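Local coordinates for Polyphosphate:AMP phosphotransferase (Meiothermus ruber H328, PDB 5O6M), which uses inorganic polyphosphate as a phosphoryl donor to convert AMP to ADP and ADP to ATP, and also accepts other nucleotides, at residues V88-V93 with I119-H124; L59-A64 with I163-L168; D127-R132 with Q207-A212. The protein carries 1 engineered substitution. All blocks are in the same frame, centred on the assembly; numbering follows the deposited sequence.

Contact 1: V88-V93 with I119-H124; sequences VASFGV and IFDRSH. Engineered in segment 119-124: Asp121 (natural residue Asn). With ATP (adenosine-5'-triphosphate), chain X.
Phe91 sets the edge of its ring against the face of Phe120 in a T-shaped stack, the planes at 82° and Phe91 CE2 poised over the centre of the Phe120 ring. Near the plane of the Phe91 ring, its CD2 also meets the carbonyl O of Arg122 at 3.1 Å, suited to a phenyl's weakly positive rim. Ala89 CB comes to the Phe120 ring obliquely, small enough to sit beside it. The flat guanidinium of Arg122 has the ribose C2' of ATP over one face and turns its edge to the gamma-phosphate, where NE donates to ATP O1G at 2.9 Å and NH2 to ATP O2G at 2.8 Å, both bonds nearly straight. These groups lie at the C-terminal ends of two neighbouring parallel strands, the usual place for the active site in a P-loop NTPase fold. Ala89 N donates to Ile119 O and its O accepts from Asp121 N; Phe91 N continues the ladder to Asp121 O at 3.2 Å. On the other face of the sheet from Ala89 and Phe120, Ser90 OG donates at 3.0 Å to OD2 of Asp121, an engineered residue (Asn in nature) whose OD1 forms a salt bridge with Lys70; its CG is anti to the backbone N (chi1 167°), bringing OD2 beside the serine. Arg122 also pairs with Glu126 and Asp66, so a leucine here would probably leave those acids without the charge they now face and the gamma-phosphate short of two donors. Gly92 suits its place because a side chain would run into ATP O2A.

Contact 2: L59-A64 with I163-L168; sequences LVVLQA and ILKFFL
Val61 and Leu164 make the shortest bond of this parallel ladder, Val61 N to Leu164 O at 2.7 Å and almost linear. Val61 O in turn accepts from Phe166 N at 2.8 Å, the donor tilted 30° from the carbonyl plane. Leu164 N to Leu59 O, Gln63 N to Phe166 O and Leu168 N to Gln63 O bring the total to five: Val61 and Gln63 use both N and O toward 163-168, Leu59 its O. Two buried polar side chains find partners beyond the pair: Gln63 reaches Glu126, Ser123 and Tyr210, while Lys165 extends its amino group to Glu153 and Tyr125. The stem of the lysine is apolar, and its CG lies alongside Val61, 3.8 Å from Val61 CB, both side chains pointing the same way. On that face Phe167 CD1 rests 3.5 Å from Gln63 O; with CG anti to the backbone N (chi1 180°), the ring swings toward the end of the neighbouring strand. On the opposite face these two strands present only apolar side chains. There Val60 CG1 meets the edge of the Phe166 ring, 3.8 Å from Phe166 CD2, and Leu62 CD2 touches Phe166 CB at 3.9 Å, the branched chains packing about the ring. Ala64 is small and meets Leu168 CB to CB at 4.0 Å. This is the parallel core of an alpha/beta fold of the P-loop NTPase clan: 57-64 is the central strand, bordered by 117-121, and 161-169 its other neighbour, with 224-228 beyond, while helix 232-249 packs on the face of Leu164, Phe166 and Leu168.

Contact 3: D127-R132 with Q207-A212; sequences DVLVVR and QEAYEA. With ATP (adenosine-5'-triphosphate), chain X; PO4 (phosphate ion), chain Z.
Leu129 and Arg132 pack onto Ala209 and Tyr210 where the turn leading into helix 130-133 leans against helix 203-217, a mostly apolar contact with no direct hydrogen bond between the segments, set beside the adenine end of the ATP pocket. Leu129, at the N-cap position, lays CD2 over the centre of the Tyr210 ring in a CH-pi contact, 3.8 Å from the centroid and only 9° off the ring normal. Its other branch, CD1, touches Tyr210 CE1 at 3.6 Å, and CD2 also meets Ala209 CB at 3.9 Å; the forked leucine thus bears on the ring and the helix surface together. Ala209, with nothing beyond CB, lets the turn come close, and the guanidinium of Arg132 lies with one face over Ala209 CA. The Arg132 chain reaches it by running extended from CG to NE, CG anti to the backbone N (chi1 151°). Near the plane of the group, NH2 of Arg132 donates to O2 of a phosphate ion at 3.1 Å, and a weak bond joins NH1 to its O4; the ion probably comes from the crystallisation liquor. A water donates to Ala209 O at 2.7 Å and lies unusually close to Val128 O, so a bridge between the two backbones is doubtful. Asp127, Val130 and Val131 turn to the nucleotide instead: Asp127 OD1 accepts a weak bond from ATP N6, and Val130 CG1 lies 3.6 Å from ATP C2, apolar against the base. Helix 145-158 flanks the contact, its Tyr146 touching Val128 and Ala212, while Tyr210 reaches inward to the sheet, its ring meeting that of Phe167.

Contacts 1 and 2 belong to one sheet, their centres about 10 Å apart, because strands 117-121 and 57-64 are neighbours: Phe120 N lies 2.8 Å from Val60 O, and Ser123 OG 2.9 Å from Gln63 OE1, both probable hydrogen bonds. Contact 3, centred about 15 Å from contact 2, meets it at Tyr210, whose OH makes a probable hydrogen bond to Ala64 O at 3.1 Å. Contacts 1 and 3, about 16 Å between centres, adjoin only in sequence but share the nucleotide: 119-124 bonds the gamma-phosphate, 88-93 borders the ribose and C8, and 127-132 packs on the adenine with one weak bond to N6. The Gln63 side chain, about 7 Å from ATP, joins the two from contact 2.

Contact 1: V88-V93 with I119-H124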
loop_
_atom_site.group_PDB
_atom_site.type_symbol
_atom_site.label_atom_id
_atom_site.label_comp_id
_atom_site.label_asym_id
_atom_site.label_seq_id
_atom_site.Cartn_x
_atom_site.Cartn_y
_atom_site.Cartn_z
ATOM N N VAL D 88 -8.162 0.979 -13.697
ATOM C CA VAL D 88 -9.395 0.422 -13.149
ATOM C C VAL D 88 -9.111 -0.118 -11.754
ATOM O O VAL D 88 -8.176 -0.906 -11.562
ATOM C CB VAL D 88 -9.970 -0.678 -14.058
ATOM C CG1 VAL D 88 -11.228 -1.276 -13.437
ATOM C CG2 VAL D 88 -10.255 -0.120 -15.442
ATOM N N ALA D 89 -9.915 0.301 -10.782
ATOM C CA ALA D 89 -9.867 -0.229 -9.424
ATOM C C ALA D 89 -11.175 -0.959 -9.153
ATOM O O ALA D 89 -12.244 -0.338 -9.127
ATOM C CB ALA D 89 -9.635 0.875 -8.392
ATOM N N SER D 90 -11.090 -2.271 -8.968
ATOM C CA SER D 90 -12.254 -3.099 -8.701
ATOM C C SER D 90 -12.401 -3.310 -7.203
ATOM O O SER D 90 -11.407 -3.435 -6.484
ATOM C CB SER D 90 -12.131 -4.456 -9.396
ATOM O OG SER D 90 -12.086 -4.311 -10.797
ATOM N N PHE D 91 -13.645 -3.335 -6.735
ATOM C CA PHE D 91 -13.946 -3.573 -5.332
ATOM C C PHE D 91 -14.843 -4.798 -5.225
ATOM O O PHE D 91 -15.980 -4.782 -5.708
ATOM C CB PHE D 91 -14.599 -2.348 -4.686
ATOM C CG PHE D 91 -13.693 -1.146 -4.610
ATOM C CD1 PHE D 91 -12.731 -1.053 -3.612
ATOM C CD2 PHE D 91 -13.804 -0.112 -5.529
ATOM C CE1 PHE D 91 -11.894 0.043 -3.533
ATOM C CE2 PHE D 91 -12.970 0.991 -5.457
ATOM C CZ PHE D 91 -12.012 1.069 -4.459
ATOM N N GLY D 92 -14.327 -5.853 -4.592
ATOM C CA GLY D 92 -15.069 -7.056 -4.320
ATOM C C GLY D 92 -15.385 -7.204 -2.846
ATOM O O GLY D 92 -15.340 -6.241 -2.072
ATOM N N VAL D 93 -15.700 -8.428 -2.446
ATOM C CA VAL D 93 -16.110 -8.633 -1.052
ATOM C C VAL D 93 -14.934 -8.321 -0.131
ATOM O O VAL D 93 -13.820 -8.828 -0.351
ATOM C CB VAL D 93 -16.629 -10.060 -0.845
ATOM C CG1 VAL D 93 -16.666 -10.817 -2.163
ATOM C CG2 VAL D 93 -15.804 -10.802 0.206
ATOM N N ILE D 119 -11.315 4.494 -12.921
ATOM C CA ILE D 119 -12.662 3.951 -12.979
ATOM C C ILE D 119 -12.844 3.055 -11.765
ATOM O O ILE D 119 -12.093 2.089 -11.581
ATOM C CB ILE D 119 -12.908 3.181 -14.281
ATOM C CG1 ILE D 119 -12.679 4.100 -15.479
ATOM C CG2 ILE D 119 -14.320 2.621 -14.307
ATOM C CD1 ILE D 119 -12.310 3.363 -16.749
ATOM N N PHE D 120 -13.818 3.392 -10.922
ATOM C CA PHE D 120 -14.221 2.517 -9.828
ATOM C C PHE D 120 -15.209 1.491 -10.372
ATOM O O PHE D 120 -16.353 1.826 -10.697
ATOM C CB PHE D 120 -14.823 3.319 -8.677
ATOM C CG PHE D 120 -13.798 3.904 -7.738
ATOM C CD1 PHE D 120 -12.443 3.799 -8.012
ATOM C CD2 PHE D 120 -14.192 4.539 -6.569
ATOM C CE1 PHE D 120 -11.499 4.332 -7.142
ATOM C CE2 PHE D 120 -13.255 5.071 -5.698
ATOM C CZ PHE D 120 -11.908 4.968 -5.982
ATOM N N ASP D 121 -14.756 0.246 -10.495
ATOM C CA ASP D 121 -15.611 -0.875 -10.882
ATOM C C ASP D 121 -16.260 -1.375 -9.599
ATOM O O ASP D 121 -15.698 -2.191 -8.867
ATOM C CB ASP D 121 -14.797 -1.952 -11.588
ATOM C CG ASP D 121 -15.550 -3.259 -11.736
ATOM O OD1 ASP D 121 -16.795 -3.233 -11.776
ATOM O OD2 ASP D 121 -14.889 -4.315 -11.814
ATOM N N ARG D 122 -17.465 -0.867 -9.324
ATOM C CA ARG D 122 -18.044 -0.903 -7.985
ATOM C C ARG D 122 -17.251 0.046 -7.094
ATOM O O ARG D 122 -16.160 0.482 -7.476
ATOM C CB ARG D 122 -18.050 -2.325 -7.422
ATOM C CG ARG D 122 -18.990 -3.268 -8.162
ATOM C CD ARG D 122 -19.093 -4.612 -7.459
ATOM N NE ARG D 122 -19.742 -5.611 -8.302
ATOM C CZ ARG D 122 -21.055 -5.802 -8.363
ATOM N NH1 ARG D 122 -21.872 -5.066 -7.619
ATOM N NH2 ARG D 122 -21.550 -6.737 -9.162
ATOM N N SER D 123 -17.769 0.389 -5.920
ATOM C CA SER D 123 -17.185 1.499 -5.184
ATOM C C SER D 123 -17.611 1.429 -3.724
ATOM O O SER D 123 -18.134 0.413 -3.253
ATOM C CB SER D 123 -17.602 2.836 -5.802
ATOM O OG SER D 123 -18.990 3.041 -5.613
ATOM N N HIS D 124 -17.374 2.534 -3.014
ATOM C CA HIS D 124 -17.852 2.710 -1.649
ATOM C C HIS D 124 -19.366 2.599 -1.543
ATOM O O HIS D 124 -19.883 2.392 -0.440
ATOM C CB HIS D 124 -17.391 4.071 -1.121
ATOM C CG HIS D 124 -17.559 5.193 -2.101
ATOM N ND1 HIS D 124 -16.948 5.200 -3.337
ATOM C CD2 HIS D 124 -18.245 6.358 -2.017
ATOM C CE1 HIS D 124 -17.271 6.307 -3.983
ATOM N NE2 HIS D 124 -18.054 7.029 -3.203
HETATM P PG ATP X . -18.505 -8.367 -10.750
HETATM O O1G ATP X . -18.112 -6.978 -10.324
HETATM O O2G ATP X . -19.995 -8.642 -10.564
HETATM O O3G ATP X . -18.125 -8.673 -12.206
HETATM P PB ATP X . -16.540 -10.425 -10.057
HETATM O O1B ATP X . -16.959 -11.844 -10.045
HETATM O O2B ATP X . -15.802 -9.948 -11.309
HETATM O O3B ATP X . -17.771 -9.442 -9.831
HETATM P PA ATP X . -15.574 -9.038 -7.622
HETATM O O1A ATP X . -15.047 -7.747 -8.111
HETATM O O2A ATP X . -14.725 -9.681 -6.528
HETATM O O3A ATP X . -15.608 -10.098 -8.810
HETATM O "O5'" ATP X . -17.055 -8.835 -6.940
HETATM C "C5'" ATP X . -17.582 -9.841 -6.050
HETATM C "C4'" ATP X . -18.671 -9.305 -5.150
HETATM O "O4'" ATP X . -18.142 -8.376 -4.179
HETATM C "C3'" ATP X . -19.847 -8.587 -5.831
HETATM O "O3'" ATP X . -21.016 -9.393 -5.733
HETATM C "C2'" ATP X . -20.009 -7.292 -5.013
HETATM O "O2'" ATP X . -21.365 -6.979 -4.717
HETATM C "C1'" ATP X . -19.270 -7.660 -3.733
HETATM N N9 ATP X . -18.858 -6.530 -2.906
HETATM C C8 ATP X . -18.228 -5.380 -3.300
HETATM N N7 ATP X . -18.087 -4.492 -2.345
HETATM C C5 ATP X . -18.663 -5.104 -1.242
HETATM C C6 ATP X . -18.852 -4.681 0.089
HETATM N N6 ATP X . -18.514 -3.470 0.540
HETATM N N1 ATP X . -19.450 -5.541 0.941
HETATM C C2 ATP X . -19.843 -6.733 0.483
HETATM N N3 ATP X . -19.734 -7.234 -0.749
HETATM C C4 ATP X . -19.132 -6.366 -1.569
#

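Contact 2: L59-A64 with I163-L168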
loop_
_atom_site.group_PDB
_atom_site.type_symbol
_atom_site.label_atom_id
_atom_site.label_comp_id
_atom_site.label_asym_id
_atom_site.label_seq_id
_atom_site.Cartn_x
_atom_site.Cartn_y
_atom_site.Cartn_z
ATOM N N LEU D 59 -12.349 10.940 -11.490
ATOM C CA LEU D 59 -12.877 9.708 -10.914
ATOM C C LEU D 59 -14.208 9.375 -11.576
ATOM O O LEU D 59 -15.145 10.180 -11.528
ATOM C CB LEU D 59 -13.049 9.842 -9.398
ATOM C CG LEU D 59 -13.773 8.701 -8.678
ATOM C CD1 LEU D 59 -13.004 7.396 -8.776
ATOM C CD2 LEU D 59 -14.018 9.068 -7.217
ATOM N N VAL D 60 -14.288 8.196 -12.190
ATOM C CA VAL D 60 -15.510 7.698 -12.812
ATOM C C VAL D 60 -16.012 6.511 -11.996
ATOM O O VAL D 60 -15.327 5.486 -11.892
ATOM C CB VAL D 60 -15.278 7.307 -14.279
ATOM C CG1 VAL D 60 -16.532 6.684 -14.875
ATOM C CG2 VAL D 60 -14.847 8.521 -15.086
ATOM N N VAL D 61 -17.209 6.647 -11.426
ATOM C CA VAL D 61 -17.843 5.591 -10.642
ATOM C C VAL D 61 -18.845 4.849 -11.518
ATOM O O VAL D 61 -19.632 5.473 -12.242
ATOM C CB VAL D 61 -18.534 6.168 -9.395
ATOM C CG1 VAL D 61 -19.239 5.063 -8.619
ATOM C CG2 VAL D 61 -17.520 6.876 -8.513
ATOM N N LEU D 62 -18.789 3.517 -11.481
ATOM C CA LEU D 62 -19.724 2.652 -12.193
ATOM C C LEU D 62 -20.418 1.741 -11.191
ATOM O O LEU D 62 -19.754 0.971 -10.487
ATOM C CB LEU D 62 -19.004 1.824 -13.258
ATOM C CG LEU D 62 -18.303 2.580 -14.386
ATOM C CD1 LEU D 62 -17.688 1.592 -15.353
ATOM C CD2 LEU D 62 -19.279 3.493 -15.107
ATOM N N GLN D 63 -21.746 1.831 -11.123
ATOM C CA GLN D 63 -22.556 0.905 -10.344
ATOM C C GLN D 63 -23.717 0.419 -11.204
ATOM O O GLN D 63 -24.221 1.148 -12.061
ATOM C CB GLN D 63 -23.080 1.557 -9.050
ATOM C CG GLN D 63 -22.003 1.901 -8.009
ATOM C CD GLN D 63 -21.481 0.696 -7.226
ATOM O OE1 GLN D 63 -20.390 0.745 -6.658
ATOM N NE2 GLN D 63 -22.268 -0.372 -7.168
ATOM N N ALA D 64 -24.135 -0.824 -10.975
ATOM C CA ALA D 64 -25.237 -1.395 -11.739
ATOM C C ALA D 64 -25.701 -2.669 -11.053
ATOM O O ALA D 64 -24.970 -3.273 -10.263
ATOM C CB ALA D 64 -24.832 -1.687 -13.188
ATOM N N ILE D 163 -15.638 14.368 -10.379
ATOM C CA ILE D 163 -16.315 13.129 -10.017
ATOM C C ILE D 163 -17.504 12.919 -10.940
ATOM O O ILE D 163 -18.378 13.788 -11.045
ATOM C CB ILE D 163 -16.768 13.144 -8.548
ATOM C CG1 ILE D 163 -15.573 13.378 -7.624
ATOM C CG2 ILE D 163 -17.481 11.843 -8.196
ATOM C CD1 ILE D 163 -15.962 13.536 -6.163
ATOM N N LEU D 164 -17.543 11.764 -11.594
ATOM C CA LEU D 164 -18.699 11.334 -12.364
ATOM C C LEU D 164 -19.167 9.993 -11.822
ATOM O O LEU D 164 -18.372 9.054 -11.709
ATOM C CB LEU D 164 -18.371 11.208 -13.860
ATOM C CG LEU D 164 -18.020 12.484 -14.627
ATOM C CD1 LEU D 164 -18.416 12.349 -16.091
ATOM C CD2 LEU D 164 -18.681 13.696 -13.997
ATOM N N LYS D 165 -20.453 9.899 -11.504
ATOM C CA LYS D 165 -21.043 8.660 -11.021
ATOM C C LYS D 165 -22.121 8.219 -11.999
ATOM O O LYS D 165 -23.031 8.991 -12.321
ATOM C CB LYS D 165 -21.605 8.832 -9.608
ATOM C CG LYS D 165 -20.541 9.234 -8.589
ATOM C CD LYS D 165 -21.121 9.457 -7.199
ATOM C CE LYS D 165 -21.994 10.690 -7.122
ATOM N NZ LYS D 165 -22.358 10.997 -5.704
ATOM N N PHE D 166 -21.998 6.990 -12.489
ATOM C CA PHE D 166 -22.914 6.435 -13.475
ATOM C C PHE D 166 -23.623 5.231 -12.876
ATOM O O PHE D 166 -22.970 4.279 -12.432
ATOM C CB PHE D 166 -22.170 6.026 -14.751
ATOM C CG PHE D 166 -21.553 7.176 -15.496
ATOM C CD1 PHE D 166 -22.327 7.989 -16.308
ATOM C CD2 PHE D 166 -20.200 7.440 -15.389
ATOM C CE1 PHE D 166 -21.760 9.051 -16.998
ATOM C CE2 PHE D 166 -19.625 8.500 -16.075
ATOM C CZ PHE D 166 -20.406 9.305 -16.884
ATOM N N PHE D 167 -24.951 5.284 -12.839
ATOM C CA PHE D 167 -25.769 4.106 -12.581
ATOM C C PHE D 167 -26.278 3.602 -13.929
ATOM O O PHE D 167 -27.071 4.280 -14.588
ATOM C CB PHE D 167 -26.919 4.429 -11.630
ATOM C CG PHE D 167 -27.808 3.253 -11.332
ATOM C CD1 PHE D 167 -27.295 2.118 -10.726
ATOM C CD2 PHE D 167 -29.153 3.277 -11.665
ATOM C CE1 PHE D 167 -28.109 1.031 -10.448
ATOM C CE2 PHE D 167 -29.971 2.192 -11.394
ATOM C CZ PHE D 167 -29.448 1.069 -10.783
ATOM N N LEU D 168 -25.798 2.436 -14.355
ATOM C CA LEU D 168 -26.292 1.813 -15.582
ATOM C C LEU D 168 -27.580 1.066 -15.254
ATOM O O LEU D 168 -27.562 0.071 -14.521
ATOM C CB LEU D 168 -25.246 0.888 -16.196
ATOM C CG LEU D 168 -23.832 1.455 -16.336
ATOM C CD1 LEU D 168 -22.885 0.407 -16.914
ATOM C CD2 LEU D 168 -23.817 2.727 -17.163
#

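Contact 3: D127-R132 with Q207-A212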
loop_
_atom_site.group_PDB
_atom_site.type_symbol
_atom_site.label_atom_id
_atom_site.label_comp_id
_atom_site.label_asym_id
_atom_site.label_seq_id
_atom_site.Cartn_x
_atom_site.Cartn_y
_atom_site.Cartn_z
ATOM N N ASP D 127 -21.221 -0.291 0.204
ATOM C CA ASP D 127 -21.405 -0.310 1.650
ATOM C C ASP D 127 -22.719 0.322 2.097
ATOM O O ASP D 127 -22.965 0.408 3.306
ATOM C CB ASP D 127 -20.222 0.375 2.341
ATOM C CG ASP D 127 -18.952 -0.457 2.276
ATOM O OD1 ASP D 127 -18.905 -1.520 2.933
ATOM O OD2 ASP D 127 -18.002 -0.059 1.569
ATOM N N VAL D 128 -23.561 0.766 1.162
ATOM C CA VAL D 128 -24.944 1.114 1.468
ATOM C C VAL D 128 -25.848 0.419 0.456
ATOM O O VAL D 128 -27.012 0.798 0.280
ATOM C CB VAL D 128 -25.173 2.635 1.454
ATOM C CG1 VAL D 128 -24.373 3.303 2.566
ATOM C CG2 VAL D 128 -24.849 3.214 0.086
ATOM N N LEU D 129 -25.319 -0.602 -0.215
ATOM C CA LEU D 129 -26.103 -1.376 -1.172
ATOM C C LEU D 129 -26.213 -2.820 -0.703
ATOM O O LEU D 129 -27.121 -3.159 0.063
ATOM C CB LEU D 129 -25.479 -1.307 -2.569
ATOM C CG LEU D 129 -25.507 0.058 -3.259
ATOM C CD1 LEU D 129 -24.636 0.041 -4.503
ATOM C CD2 LEU D 129 -26.938 0.443 -3.615
ATOM N N VAL D 130 -25.295 -3.679 -1.148
ATOM C CA VAL D 130 -25.296 -5.059 -0.672
ATOM C C VAL D 130 -25.221 -5.094 0.852
ATOM O O VAL D 130 -25.812 -5.968 1.495
ATOM C CB VAL D 130 -24.154 -5.862 -1.324
ATOM C CG1 VAL D 130 -22.800 -5.257 -0.974
ATOM C CG2 VAL D 130 -24.222 -7.318 -0.890
ATOM N N VAL D 131 -24.489 -4.150 1.451
ATOM C CA VAL D 131 -24.399 -4.094 2.908
ATOM C C VAL D 131 -25.769 -3.811 3.511
ATOM O O VAL D 131 -26.132 -4.365 4.556
ATOM C CB VAL D 131 -23.360 -3.042 3.338
ATOM C CG1 VAL D 131 -23.527 -2.699 4.819
ATOM C CG2 VAL D 131 -21.953 -3.538 3.056
ATOM N N ARG D 132 -26.548 -2.938 2.869
ATOM C CA ARG D 132 -27.896 -2.642 3.341
ATOM C C ARG D 132 -28.873 -3.767 3.009
ATOM O O ARG D 132 -29.638 -4.210 3.872
ATOM C CB ARG D 132 -28.373 -1.318 2.745
ATOM C CG ARG D 132 -29.881 -1.215 2.561
ATOM C CD ARG D 132 -30.281 0.206 2.202
ATOM N NE ARG D 132 -31.643 0.289 1.682
ATOM C CZ ARG D 132 -32.389 1.390 1.711
ATOM N NH1 ARG D 132 -31.913 2.503 2.253
ATOM N NH2 ARG D 132 -33.615 1.375 1.205
ATOM N N GLN D 207 -33.135 -2.387 -5.880
ATOM C CA GLN D 207 -33.600 -1.172 -6.541
ATOM C C GLN D 207 -33.901 -0.075 -5.528
ATOM O O GLN D 207 -33.608 1.102 -5.766
ATOM C CB GLN D 207 -34.833 -1.470 -7.394
ATOM C CG GLN D 207 -34.576 -2.459 -8.519
ATOM C CD GLN D 207 -33.855 -1.829 -9.692
ATOM O OE1 GLN D 207 -34.397 -0.958 -10.373
ATOM N NE2 GLN D 207 -32.626 -2.263 -9.933
ATOM N N GLU D 208 -34.499 -0.441 -4.393
ATOM C CA GLU D 208 -34.773 0.542 -3.351
ATOM C C GLU D 208 -33.481 1.130 -2.799
ATOM O O GLU D 208 -33.385 2.343 -2.579
ATOM C CB GLU D 208 -35.599 -0.102 -2.238
ATOM C CG GLU D 208 -36.999 -0.495 -2.673
ATOM C CD GLU D 208 -37.694 -1.405 -1.682
ATOM O OE1 GLU D 208 -37.087 -1.729 -0.639
ATOM O OE2 GLU D 208 -38.847 -1.804 -1.950
ATOM N N ALA D 209 -32.477 0.282 -2.564
ATOM C CA ALA D 209 -31.203 0.777 -2.053
ATOM C C ALA D 209 -30.553 1.737 -3.042
ATOM O O ALA D 209 -29.990 2.763 -2.642
ATOM C CB ALA D 209 -30.269 -0.393 -1.742
ATOM N N TYR D 210 -30.623 1.424 -4.338
ATOM C CA TYR D 210 -30.039 2.321 -5.329
ATOM C C TYR D 210 -30.748 3.669 -5.341
ATOM O O TYR D 210 -30.097 4.718 -5.406
ATOM C CB TYR D 210 -30.064 1.677 -6.714
ATOM C CG TYR D 210 -28.797 0.919 -7.046
ATOM C CD1 TYR D 210 -27.597 1.593 -7.246
ATOM C CD2 TYR D 210 -28.799 -0.465 -7.173
ATOM C CE1 TYR D 210 -26.433 0.910 -7.555
ATOM C CE2 TYR D 210 -27.639 -1.158 -7.483
ATOM C CZ TYR D 210 -26.459 -0.464 -7.673
ATOM O OH TYR D 210 -25.303 -1.144 -7.982
ATOM N N GLU D 211 -32.080 3.669 -5.276
ATOM C CA GLU D 211 -32.800 4.937 -5.237
ATOM C C GLU D 211 -32.432 5.731 -3.988
ATOM O O GLU D 211 -32.237 6.950 -4.051
ATOM C CB GLU D 211 -34.308 4.702 -5.313
ATOM C CG GLU D 211 -35.116 5.994 -5.320
ATOM C CD GLU D 211 -36.603 5.767 -5.523
ATOM O OE1 GLU D 211 -37.341 5.683 -4.519
ATOM O OE2 GLU D 211 -37.027 5.669 -6.695
ATOM N N ALA D 212 -32.346 5.056 -2.841
ATOM C CA ALA D 212 -31.953 5.738 -1.612
ATOM C C ALA D 212 -30.539 6.292 -1.732
ATOM O O ALA D 212 -30.284 7.458 -1.409
ATOM C CB ALA D 212 -32.063 4.782 -0.424
HETATM P PG ATP X . -18.505 -8.367 -10.750
HETATM O O1G ATP X . -18.112 -6.978 -10.324
HETATM O O2G ATP X . -19.995 -8.642 -10.564
HETATM O O3G ATP X . -18.125 -8.673 -12.206
HETATM P PB ATP X . -16.540 -10.425 -10.057
HETATM O O1B ATP X . -16.959 -11.844 -10.045
HETATM O O2B ATP X . -15.802 -9.948 -11.309
HETATM O O3B ATP X . -17.771 -9.442 -9.831
HETATM P PA ATP X . -15.574 -9.038 -7.622
HETATM O O1A ATP X . -15.047 -7.747 -8.111
HETATM O O2A ATP X . -14.725 -9.681 -6.528
HETATM O O3A ATP X . -15.608 -10.098 -8.810
HETATM O "O5'" ATP X . -17.055 -8.835 -6.940
HETATM C "C5'" ATP X . -17.582 -9.841 -6.050
HETATM C "C4'" ATP X . -18.671 -9.305 -5.150
HETATM O "O4'" ATP X . -18.142 -8.376 -4.179
HETATM C "C3'" ATP X . -19.847 -8.587 -5.831
HETATM O "O3'" ATP X . -21.016 -9.393 -5.733
HETATM C "C2'" ATP X . -20.009 -7.292 -5.013
HETATM O "O2'" ATP X . -21.365 -6.979 -4.717
HETATM C "C1'" ATP X . -19.270 -7.660 -3.733
HETATM N N9 ATP X . -18.858 -6.530 -2.906
HETATM C C8 ATP X . -18.228 -5.380 -3.300
HETATM N N7 ATP X . -18.087 -4.492 -2.345
HETATM C C5 ATP X . -18.663 -5.104 -1.242
HETATM C C6 ATP X . -18.852 -4.681 0.089
HETATM N N6 ATP X . -18.514 -3.470 0.540
HETATM N N1 ATP X . -19.450 -5.541 0.941
HETATM C C2 ATP X . -19.843 -6.733 0.483
HETATM N N3 ATP X . -19.734 -7.234 -0.749
HETATM C C4 ATP X . -19.132 -6.366 -1.569
HETATM P P PO4 Z . -35.319 4.808 2.130
HETATM O O1 PO4 Z . -35.288 5.105 0.649
HETATM O O2 PO4 Z . -35.679 3.357 2.352
HETATM O O3 PO4 Z . -36.355 5.687 2.787
HETATM O O4 PO4 Z . -33.964 5.084 2.740
HETATM O O HOH W 1 -28.765 2.439 -0.307
#